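Local coordinates for extracellular solute-binding protein, family 3 (Methylophaga aminisulfidivorans MP, PDB 5SV6), which is of unknown function but has a periplasmic binding protein-like architecture and is probably linked to methanol oxidation by methanol dehydrogenase, at residues Asp54-Pro57 and Tyr58-Gln62; Ala91-Leu94 and Val95-Leu99; Gly184-Arg188 and Arg189-Val193. All coordinates share one frame; numbering follows the deposited sequence.

Three local contacts follow one another along the chain, and none nests in or crosses another. Contact 1 closes the hairpin of strands 54-55 and 59-60, between the sheet strand 47-52 and helix 66-77. Contact 2 follows strand 82-87 and starts helix 94-99, which leads to strand 106-111. Contact 3 folds back the loop between helices 172-180 and 197-206. The first two are joined directly: Glu-55 OE1 takes a hydrogen bond from Ala-91 N. Contact 3 stays about 6 Å from each of the others at the nearest atoms.

Contact 1. Residues Asp54-Pro57 and Tyr58-Gln62; sequences DEMP and YSNKQ
Tyr-58 and Glu-55 lie side by side across a tight reversal. Glu-55 CG meets Tyr-58 CD1 at 3.9 Å, and the Glu-55 carbonyl oxygen lies at the ring edge, near its plane, with Tyr-58 CB only 3.3 Å from Glu-55 O. Carboxylate and ring planes are 56° apart; the acid has its partner in Ala-91 N, and Tyr-58 OH bonds to Glu-218. A cis peptide before Pro-57 turns the chain, and Pro-57 CD packs 4.3 Å from Tyr-58 CD1. Behind this corner the strands are joined by Glu-55 N to Ser-59 O at 2.8 Å, and by Ser-59 N to Glu-55 O at 3.1 Å, the latter donor standing 58° out of the carbonyl plane. Tyr-58 and Ser-59 together oppose Glu-55, a classic beta bulge in the short hairpin that leads from strand 47-52 toward helix 66-77. Ser-59 OG is held by Ala-52 O and Asn-68 ND2 on the Glu-55 side of the ribbon. On the other side the bent side chain of the selenomethionine Met-56 lays SE 3.7 Å from Asn-60 ND2, and also packs on Arg-221 and Tyr-222 of helix 216-224. Asn-60 has CG between its backbone N and carbonyl carbon (chi1 72°), which lifts the amide to Met-56, and its ND2 donates to Glu-64 OE1. The looser end is at the exposed Asp-54: a water that accepts from Asn-60 ND2 at 2.8 Å returns only a weak bond to Asp-54 OD1, while OD2 forms a salt bridge with Arg-194.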
ATOM      1  N   ASP A  54      -8.694   1.842  11.407  1.00 13.12           N
ATOM      2  CA  ASP A  54      -8.622   3.179  10.810  1.00 18.25           C
ATOM      3  C   ASP A  54      -7.448   3.284   9.850  1.00 17.74           C
ATOM      4  O   ASP A  54      -6.473   3.985  10.130  1.00 18.48           O
ATOM      5  CB  ASP A  54      -8.493   4.259  11.895  1.00 19.46           C
ATOM      6  CG  ASP A  54      -8.734   5.672  11.352  1.00 27.95           C
ATOM      7  OD1 ASP A  54      -9.482   5.813  10.360  1.00 28.32           O
ATOM      8  OD2 ASP A  54      -8.179   6.640  11.917  1.00 30.17           O
ATOM      9  N   GLU A  55      -7.514   2.565   8.734  1.00 13.99           N
ATOM     10  CA  GLU A  55      -6.432   2.654   7.754  1.00 15.13           C
ATOM     11  C   GLU A  55      -6.964   2.563   6.324  1.00 13.91           C
ATOM     12  O   GLU A  55      -6.657   1.632   5.589  1.00 11.29           O
ATOM     13  CB  GLU A  55      -5.337   1.609   8.012  1.00 15.73           C
ATOM     14  CG  GLU A  55      -4.158   1.723   7.043  1.00 18.94           C
ATOM     15  CD  GLU A  55      -2.801   1.709   7.704  1.00 25.10           C
ATOM     16  OE1 GLU A  55      -2.717   1.906   8.938  1.00 25.05           O
ATOM     17  OE2 GLU A  55      -1.810   1.507   6.966  1.00 27.03           O
HETATM   18  N   MSE A  56      -7.788   3.533   5.951  1.00 12.02           N
HETATM   19  CA  MSE A  56      -8.298   3.611   4.596  1.00 12.00           C
HETATM   20  C   MSE A  56      -7.121   3.896   3.670  1.00 11.47           C
HETATM   21  O   MSE A  56      -6.145   4.530   4.085  1.00 12.55           O
HETATM   22  CB  MSE A  56      -9.377   4.699   4.498  1.00 11.55           C
HETATM   23  CG  MSE A  56     -10.647   4.346   5.243  1.00 13.54           C
HETATM   24 SE   MSE A  56     -11.446   2.703   4.554  1.00 23.81          SE
HETATM   25  CE  MSE A  56     -12.482   3.410   3.056  1.00 15.28           C
ATOM     26  N   PRO A  57      -7.196   3.428   2.415  1.00 10.10           N
ATOM     27  CA  PRO A  57      -8.371   2.762   1.828  1.00 10.89           C
ATOM     28  C   PRO A  57      -8.393   1.245   2.056  1.00 10.19           C
ATOM     29  O   PRO A  57      -9.301   0.583   1.566  1.00  9.12           O
ATOM     30  CB  PRO A  57      -8.232   3.081   0.335  1.00 10.12           C
ATOM     31  CG  PRO A  57      -6.726   3.103   0.117  1.00 10.29           C
ATOM     32  CD  PRO A  57      -6.120   3.628   1.422  1.00 11.09           C
ATOM     33  N   TYR A  58      -7.419   0.717   2.793  1.00 10.00           N
ATOM     34  CA  TYR A  58      -7.358  -0.716   3.051  1.00  9.42           C
ATOM     35  C   TYR A  58      -8.510  -1.221   3.904  1.00  8.81           C
ATOM     36  O   TYR A  58      -9.139  -2.226   3.568  1.00  9.07           O
ATOM     37  CB  TYR A  58      -6.051  -1.104   3.761  1.00  9.75           C
ATOM     38  CG  TYR A  58      -4.763  -0.743   3.049  1.00 10.40           C
ATOM     39  CD1 TYR A  58      -4.072   0.416   3.372  1.00 11.72           C
ATOM     40  CD2 TYR A  58      -4.212  -1.582   2.097  1.00 12.66           C
ATOM     41  CE1 TYR A  58      -2.881   0.736   2.756  1.00 12.67           C
ATOM     42  CE2 TYR A  58      -3.019  -1.265   1.466  1.00 10.89           C
ATOM     43  CZ  TYR A  58      -2.365  -0.106   1.797  1.00 12.69           C
ATOM     44  OH  TYR A  58      -1.173   0.200   1.176  1.00 15.80           O
ATOM     45  N   SER A  59      -8.770  -0.534   5.018  1.00  7.85           N
ATOM     46  CA  SER A  59      -9.588  -1.100   6.080  1.00  8.85           C
ATOM     47  C   SER A  59     -10.072  -0.031   7.050  1.00 10.07           C
ATOM     48  O   SER A  59      -9.346   0.905   7.348  1.00 10.05           O
ATOM     49  CB  SER A  59      -8.760  -2.133   6.871  1.00  9.42           C
ATOM     50  OG  SER A  59      -9.484  -2.645   7.984  1.00  8.77           O
ATOM     51  N   ASN A  60     -11.300  -0.177   7.539  1.00  9.59           N
ATOM     52  CA  ASN A  60     -11.715   0.525   8.759  1.00 12.28           C
ATOM     53  C   ASN A  60     -12.769  -0.281   9.532  1.00 11.89           C
ATOM     54  O   ASN A  60     -13.302  -1.261   9.014  1.00 11.99           O
ATOM     55  CB  ASN A  60     -12.147   1.991   8.490  1.00 12.70           C
ATOM     56  CG  ASN A  60     -13.505   2.118   7.773  1.00 16.98           C
ATOM     57  OD1 ASN A  60     -14.264   1.161   7.648  1.00 14.98           O
ATOM     58  ND2 ASN A  60     -13.801   3.332   7.295  1.00 14.64           N
ATOM     59  N   LYS A  61     -13.083   0.140  10.754  1.00 14.40           N
ATOM     60  CA  LYS A  61     -14.021  -0.614  11.579  1.00 14.14           C
ATOM     61  C   LYS A  61     -15.400  -0.719  10.919  1.00 17.90           C
ATOM     62  O   LYS A  61     -16.157  -1.650  11.201  1.00 19.69           O
ATOM     63  CB  LYS A  61     -14.121  -0.034  12.996  1.00 19.75           C
ATOM     64  CG  LYS A  61     -14.829  -0.966  13.988  1.00 20.24           C
ATOM     65  CD  LYS A  61     -14.539  -0.588  15.426  1.00 23.80           C
ATOM     66  CE  LYS A  61     -15.222  -1.540  16.398  1.00 26.06           C
ATOM     67  NZ  LYS A  61     -14.699  -1.364  17.780  1.00 29.42           N
ATOM     68  N   GLN A  62     -15.710   0.213  10.017  1.00 13.79           N
ATOM     69  CA  GLN A  62     -16.993   0.174   9.301  1.00 16.21           C
ATOM     70  C   GLN A  62     -16.966  -0.738   8.078  1.00 16.59           C
ATOM     71  O   GLN A  62     -17.949  -0.833   7.333  1.00 18.12           O
ATOM     72  CB  GLN A  62     -17.454   1.583   8.928  1.00 19.00           C
ATOM     73  CG  GLN A  62     -17.894   2.407  10.123  1.00 18.75           C
ATOM     74  CD  GLN A  62     -16.737   2.802  11.017  1.00 21.28           C
ATOM     75  OE1 GLN A  62     -15.763   3.420  10.567  1.00 24.15           O
ATOM     76  NE2 GLN A  62     -16.821   2.432  12.286  1.00 20.83           N
TER
HETATM   77  O   HOH W   1     -12.187   5.322   8.405  1.00 17.57           O

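Contact 2. Residues Ala91-Leu94 and Val95-Leu99; sequences AIFL and VTEKL
Leu-94 O is gripped by two successive backbone donors of the residues that follow. Leu-99 N reaches Leu-94 O at 3.0 Å in an almost straight bond, 172° at the hydrogen, and nearly in line with the carbonyl. Lys-98 N approaches Leu-94 O at 3.2 Å from above the carbonyl plane, and its bond is bent to 136°. The i+5 bond is therefore the straighter of the two, which widens this turn, while one residue earlier Glu-97 N to Phe-93 O, at 3.0 Å, keeps the ordinary i+4 spacing.

On the flank of the turn Phe-93 and Glu-97 run side by side in the same direction. Glu-97 OE2 lies obliquely to the ring, 3.7 Å from Phe-93 CG, and the carboxylate plane stands almost perpendicular to it. Both groups have a partner in Lys-89, whose NZ forms a salt bridge with Glu-97 OE2 and a cation-pi contact with the phenyl ring; the ammonium would probably hold the carboxylate beside the aromatic group. Ile-92 CG2 rests on one face of the ring, and Thr-96 OG1 lies at its edge. Thr-96 OG1 sits between its own backbone N and carbonyl carbon (chi1 54°), 3.6 Å from Phe-93 O. A water bridges the first turn, accepting from Thr-96 N at 3.0 Å and donating to Ile-92 O.

Leu-94 and Leu-99 press on Val-107, and Lys-98 touches the disulfide pair Cys-50 and Cys-104. These contacts seat helix 94-99, with its wide pi-type turn, on the sheet as the connection of a beta-alpha-beta crossover from strand 82-87 to the parallel strand 106-111, which both flank strand 47-52.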
ATOM      1  N   ALA A  91      -1.852  -0.488  10.274  1.00 19.60           N
ATOM      2  CA  ALA A  91      -1.862  -1.844   9.714  1.00 16.36           C
ATOM      3  C   ALA A  91      -0.475  -2.488   9.670  1.00 17.87           C
ATOM      4  O   ALA A  91      -0.347  -3.715   9.713  1.00 17.96           O
ATOM      5  CB  ALA A  91      -2.506  -1.853   8.315  1.00 15.57           C
ATOM      6  N   ILE A  92       0.568  -1.672   9.599  1.00 18.11           N
ATOM      7  CA  ILE A  92       1.928  -2.206   9.575  1.00 19.74           C
ATOM      8  C   ILE A  92       2.255  -3.047  10.825  1.00 17.86           C
ATOM      9  O   ILE A  92       3.167  -3.879  10.791  1.00 18.76           O
ATOM     10  CB  ILE A  92       2.989  -1.079   9.340  1.00 20.65           C
ATOM     11  CG1 ILE A  92       4.345  -1.666   8.926  1.00 21.80           C
ATOM     12  CG2 ILE A  92       3.124  -0.182  10.567  1.00 21.71           C
ATOM     13  CD1 ILE A  92       5.402  -0.608   8.604  1.00 26.41           C
ATOM     14  N   PHE A  93       1.490  -2.861  11.905  1.00 17.33           N
ATOM     15  CA  PHE A  93       1.667  -3.634  13.148  1.00 15.21           C
ATOM     16  C   PHE A  93       0.781  -4.879  13.291  1.00 14.81           C
ATOM     17  O   PHE A  93       0.829  -5.562  14.318  1.00 15.03           O
ATOM     18  CB  PHE A  93       1.420  -2.746  14.375  1.00 19.09           C
ATOM     19  CG  PHE A  93       2.395  -1.622  14.510  1.00 21.42           C
ATOM     20  CD1 PHE A  93       1.984  -0.309  14.341  1.00 22.43           C
ATOM     21  CD2 PHE A  93       3.729  -1.875  14.782  1.00 23.74           C
ATOM     22  CE1 PHE A  93       2.884   0.735  14.450  1.00 23.55           C
ATOM     23  CE2 PHE A  93       4.639  -0.830  14.896  1.00 24.06           C
ATOM     24  CZ  PHE A  93       4.215   0.472  14.731  1.00 24.00           C
ATOM     25  N   LEU A  94      -0.036  -5.168  12.288  1.00 11.32           N
ATOM     26  CA  LEU A  94      -0.963  -6.294  12.378  1.00 11.75           C
ATOM     27  C   LEU A  94      -0.253  -7.639  12.536  1.00 11.60           C
ATOM     28  O   LEU A  94      -0.717  -8.519  13.253  1.00 12.39           O
ATOM     29  CB  LEU A  94      -1.856  -6.333  11.143  1.00 13.57           C
ATOM     30  CG  LEU A  94      -2.925  -5.245  11.074  1.00 13.08           C
ATOM     31  CD1 LEU A  94      -3.684  -5.360   9.758  1.00 11.45           C
ATOM     32  CD2 LEU A  94      -3.864  -5.403  12.249  1.00 12.79           C
ATOM     33  N   VAL A  95       0.863  -7.789  11.841  1.00 11.09           N
ATOM     34  CA  VAL A  95       1.595  -9.042  11.854  1.00 10.90           C
ATOM     35  C   VAL A  95       2.212  -9.290  13.230  1.00 12.24           C
ATOM     36  O   VAL A  95       2.026 -10.346  13.821  1.00 11.47           O
ATOM     37  CB  VAL A  95       2.686  -9.059  10.770  1.00  9.82           C
ATOM     38  CG1 VAL A  95       3.685 -10.196  11.024  1.00  9.74           C
ATOM     39  CG2 VAL A  95       2.055  -9.174   9.379  1.00 10.82           C
ATOM     40  N   THR A  96       2.931  -8.302  13.748  1.00 11.29           N
ATOM     41  CA  THR A  96       3.703  -8.500  14.970  1.00 12.38           C
ATOM     42  C   THR A  96       2.891  -8.424  16.254  1.00 14.53           C
ATOM     43  O   THR A  96       3.217  -9.100  17.231  1.00 15.13           O
ATOM     44  CB  THR A  96       4.855  -7.487  15.064  1.00 16.51           C
ATOM     45  OG1 THR A  96       4.330  -6.161  14.933  1.00 17.36           O
ATOM     46  CG2 THR A  96       5.848  -7.727  13.953  1.00 16.52           C
ATOM     47  N   GLU A  97       1.840  -7.612  16.269  1.00 13.57           N
ATOM     48  CA  GLU A  97       1.082  -7.420  17.503  1.00 16.77           C
ATOM     49  C   GLU A  97      -0.201  -8.247  17.582  1.00 16.40           C
ATOM     50  O   GLU A  97      -0.771  -8.420  18.651  1.00 16.95           O
ATOM     51  CB  GLU A  97       0.806  -5.932  17.735  1.00 20.37           C
ATOM     52  CG  GLU A  97       2.078  -5.084  17.667  1.00 23.42           C
ATOM     53  CD  GLU A  97       2.010  -3.839  18.528  1.00 29.09           C
ATOM     54  OE1 GLU A  97       1.795  -3.973  19.751  1.00 37.72           O
ATOM     55  OE2 GLU A  97       2.178  -2.726  17.985  1.00 30.80           O
ATOM     56  N   LYS A  98      -0.657  -8.767  16.449  1.00 14.45           N
ATOM     57  CA  LYS A  98      -1.891  -9.533  16.449  1.00 13.47           C
ATOM     58  C   LYS A  98      -1.688 -10.972  15.973  1.00 13.59           C
ATOM     59  O   LYS A  98      -1.867 -11.925  16.749  1.00 12.73           O
ATOM     60  CB  LYS A  98      -2.958  -8.818  15.607  1.00 14.65           C
ATOM     61  CG  LYS A  98      -3.601  -7.617  16.301  1.00 18.39           C
ATOM     62  CD  LYS A  98      -4.374  -8.074  17.537  1.00 21.11           C
ATOM     63  CE  LYS A  98      -5.302  -6.997  18.086  1.00 24.62           C
ATOM     64  NZ  LYS A  98      -4.541  -5.915  18.759  1.00 25.17           N
ATOM     65  N   LEU A  99      -1.325 -11.124  14.701  1.00 10.61           N
ATOM     66  CA  LEU A  99      -1.167 -12.456  14.098  1.00 10.88           C
ATOM     67  C   LEU A  99      -0.156 -13.314  14.852  1.00 10.95           C
ATOM     68  O   LEU A  99      -0.459 -14.431  15.265  1.00 10.53           O
ATOM     69  CB  LEU A  99      -0.728 -12.328  12.641  1.00  9.79           C
ATOM     70  CG  LEU A  99      -0.523 -13.617  11.852  1.00  9.15           C
ATOM     71  CD1 LEU A  99      -1.850 -14.323  11.625  1.00 10.68           C
ATOM     72  CD2 LEU A  99       0.158 -13.316  10.545  1.00  7.60           C
TER
HETATM   73  O   HOH W   2       3.717  -6.027  11.943  1.00 17.37           O

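Contact 3. Residues Gly184-Arg188 and Arg189-Val193; sequences GFKSR and RNQYV
The guanidinium groups of Arg-188 and Arg-189 overlap in part, their planes 39° apart. Arg-189 CG sits over one face of the Arg-188 group, toward its rim, and Arg-188 NH2 in turn lies over a face of the Arg-189 group. Arg-188 NH2 and Arg-189 NH1 are 3.4 Å apart, two donors of like charge with no bond between them. Both side chains also touch a crystal neighbour, which may contribute. Arg-188 has CG between its backbone N and carbonyl carbon (chi1 62°), and from there the chain runs extended to NE beside Arg-189, which bends at chi3 (-89°).

The two arginines are the corners of a type I beta turn from Ser-187 to Asn-190. Ser-187 O receives Asn-190 N at 3.1 Å and Gln-191 NE2 at 2.7 Å from opposite faces of its carbonyl plane, and that oxygen lies nearly in the plane of the Gln-191 amide. A water donates to Gln-191 OE1 at 2.6 Å and accepts weakly from Lys-186 NZ. Farther from the turn, Asn-190 ND2 gives a weak bond to Phe-185 O. Val-193 points across to the opposite arm: its CG1 is 3.2 Å from Gly-184 O, and its CG2 lies 3.8 Å from Lys-186 CB. Shortening Val-193 to an alanine removes both methyls and would probably open a gap beside Gly-184 O and Lys-186, leaving that end of the loop less firmly packed.

This surface loop connects helix 172-180 to helix 197-206 along the chain, and Tyr-192 touches Asp-88 and Lys-89, in the loop after strand 82-87.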
ATOM      1  N   GLY A 184       3.040  11.436  10.170  1.00 20.40           N
ATOM      2  CA  GLY A 184       2.991  11.380  11.620  1.00 18.04           C
ATOM      3  C   GLY A 184       4.014  10.419  12.192  1.00 21.82           C
ATOM      4  O   GLY A 184       4.324   9.389  11.580  1.00 18.45           O
ATOM      5  N   PHE A 185       4.563  10.759  13.357  1.00 18.35           N
ATOM      6  CA  PHE A 185       5.430   9.831  14.077  1.00 19.79           C
ATOM      7  C   PHE A 185       4.973   9.703  15.522  1.00 21.54           C
ATOM      8  O   PHE A 185       4.276  10.579  16.044  1.00 19.00           O
ATOM      9  CB  PHE A 185       6.891  10.289  14.049  1.00 21.17           C
ATOM     10  CG  PHE A 185       7.544  10.160  12.703  1.00 20.72           C
ATOM     11  CD1 PHE A 185       7.337  11.119  11.723  1.00 21.55           C
ATOM     12  CD2 PHE A 185       8.379   9.088  12.423  1.00 25.09           C
ATOM     13  CE1 PHE A 185       7.945  11.003  10.482  1.00 22.62           C
ATOM     14  CE2 PHE A 185       8.994   8.971  11.189  1.00 24.04           C
ATOM     15  CZ  PHE A 185       8.774   9.927  10.219  1.00 22.86           C
ATOM     16  N   LYS A 186       5.384   8.617  16.167  1.00 21.00           N
ATOM     17  CA  LYS A 186       5.011   8.372  17.552  1.00 17.64           C
ATOM     18  C   LYS A 186       5.626   9.418  18.489  1.00 17.10           C
ATOM     19  O   LYS A 186       6.759   9.871  18.284  1.00 15.86           O
ATOM     20  CB  LYS A 186       5.417   6.962  17.973  1.00 19.32           C
ATOM     21  CG  LYS A 186       4.670   6.424  19.191  1.00 17.63           C
ATOM     22  CD  LYS A 186       5.077   4.974  19.469  1.00 20.90           C
ATOM     23  CE  LYS A 186       4.303   4.377  20.632  1.00 21.81           C
ATOM     24  NZ  LYS A 186       4.618   2.920  20.795  1.00 22.19           N
ATOM     25  N   SER A 187       4.855   9.802  19.501  1.00 16.76           N
ATOM     26  CA  SER A 187       5.314  10.706  20.553  1.00 17.71           C
ATOM     27  C   SER A 187       4.450  10.418  21.765  1.00 16.88           C
ATOM     28  O   SER A 187       3.530   9.592  21.687  1.00 16.66           O
ATOM     29  CB  SER A 187       5.147  12.166  20.134  1.00 17.78           C
ATOM     30  OG  SER A 187       3.777  12.542  20.103  1.00 16.99           O
ATOM     31  N   ARG A 188       4.719  11.093  22.879  1.00 15.02           N
ATOM     32  CA  ARG A 188       3.849  10.948  24.046  1.00 15.53           C
ATOM     33  C   ARG A 188       2.412  11.348  23.711  1.00 15.43           C
ATOM     34  O   ARG A 188       1.466  10.798  24.273  1.00 16.43           O
ATOM     35  CB  ARG A 188       4.353  11.768  25.238  1.00 12.91           C
ATOM     36  CG  ARG A 188       4.402  13.244  24.986  1.00 13.54           C
ATOM     37  CD  ARG A 188       4.751  14.011  26.243  1.00 12.80           C
ATOM     38  NE  ARG A 188       4.649  15.444  26.015  1.00 14.21           N
ATOM     39  CZ  ARG A 188       3.558  16.163  26.256  1.00 16.88           C
ATOM     40  NH1 ARG A 188       2.473  15.573  26.742  1.00 15.24           N
ATOM     41  NH2 ARG A 188       3.554  17.473  26.009  1.00 15.63           N
ATOM     42  N   ARG A 189       2.245  12.290  22.785  1.00 16.77           N
ATOM     43  CA  ARG A 189       0.908  12.781  22.444  1.00 17.73           C
ATOM     44  C   ARG A 189       0.270  12.038  21.271  1.00 19.19           C
ATOM     45  O   ARG A 189      -0.891  12.278  20.928  1.00 18.59           O
ATOM     46  CB  ARG A 189       0.950  14.281  22.129  1.00 18.72           C
ATOM     47  CG  ARG A 189       1.369  15.144  23.294  1.00 19.41           C
ATOM     48  CD  ARG A 189       1.048  16.607  23.051  1.00 21.91           C
ATOM     49  NE  ARG A 189       2.139  17.304  22.375  1.00 20.84           N
ATOM     50  CZ  ARG A 189       2.505  18.552  22.659  1.00 21.25           C
ATOM     51  NH1 ARG A 189       1.870  19.228  23.608  1.00 25.03           N
ATOM     52  NH2 ARG A 189       3.503  19.124  22.002  1.00 24.36           N
ATOM     53  N   ASN A 190       1.033  11.148  20.647  1.00 18.41           N
ATOM     54  CA  ASN A 190       0.580  10.492  19.426  1.00 18.73           C
ATOM     55  C   ASN A 190       0.960   9.019  19.460  1.00 19.40           C
ATOM     56  O   ASN A 190       1.859   8.580  18.735  1.00 17.72           O
ATOM     57  CB  ASN A 190       1.174  11.183  18.191  1.00 18.84           C
ATOM     58  CG  ASN A 190       0.579  10.668  16.879  1.00 22.05           C
ATOM     59  OD1 ASN A 190      -0.448   9.988  16.867  1.00 24.85           O
ATOM     60  ND2 ASN A 190       1.228  10.997  15.772  1.00 20.36           N
ATOM     61  N   GLN A 191       0.263   8.267  20.307  1.00 19.05           N
ATOM     62  CA  GLN A 191       0.582   6.864  20.551  1.00 20.10           C
ATOM     63  C   GLN A 191       0.123   5.972  19.410  1.00 21.79           C
ATOM     64  O   GLN A 191       0.759   4.962  19.105  1.00 22.65           O
ATOM     65  CB  GLN A 191      -0.029   6.406  21.880  1.00 17.86           C
ATOM     66  CG  GLN A 191       0.645   7.030  23.099  1.00 14.02           C
ATOM     67  CD  GLN A 191       2.044   6.483  23.349  1.00 18.98           C
ATOM     68  OE1 GLN A 191       2.207   5.366  23.846  1.00 17.38           O
ATOM     69  NE2 GLN A 191       3.066   7.278  23.013  1.00 17.68           N
ATOM     70  N   TYR A 192      -0.984   6.354  18.783  1.00 22.50           N
ATOM     71  CA  TYR A 192      -1.491   5.642  17.617  1.00 24.05           C
ATOM     72  C   TYR A 192      -1.261   6.522  16.402  1.00 26.64           C
ATOM     73  O   TYR A 192      -1.964   7.511  16.195  1.00 29.78           O
ATOM     74  CB  TYR A 192      -2.981   5.345  17.769  1.00 22.61           C
ATOM     75  CG  TYR A 192      -3.342   4.687  19.080  1.00 22.59           C
ATOM     76  CD1 TYR A 192      -3.293   3.303  19.224  1.00 23.21           C
ATOM     77  CD2 TYR A 192      -3.736   5.446  20.173  1.00 22.44           C
ATOM     78  CE1 TYR A 192      -3.631   2.698  20.426  1.00 23.85           C
ATOM     79  CE2 TYR A 192      -4.066   4.852  21.377  1.00 21.61           C
ATOM     80  CZ  TYR A 192      -4.012   3.484  21.499  1.00 20.11           C
ATOM     81  OH  TYR A 192      -4.355   2.898  22.693  1.00 20.34           O
ATOM     82  N   VAL A 193      -0.267   6.159  15.607  1.00 21.47           N
ATOM     83  CA  VAL A 193       0.188   6.996  14.509  1.00 24.16           C
ATOM     84  C   VAL A 193      -0.560   6.623  13.234  1.00 28.53           C
ATOM     85  O   VAL A 193      -0.249   5.613  12.602  1.00 27.02           O
ATOM     86  CB  VAL A 193       1.692   6.793  14.299  1.00 24.09           C
ATOM     87  CG1 VAL A 193       2.222   7.755  13.266  1.00 26.47           C
ATOM     88  CG2 VAL A 193       2.430   6.947  15.625  1.00 22.05           C
TER
HETATM   89  O   HOH W   3       3.380  13.224  14.367  1.00 20.65           O
HETATM   90  O   HOH W   4       2.419   2.911  23.110  1.00 21.62           O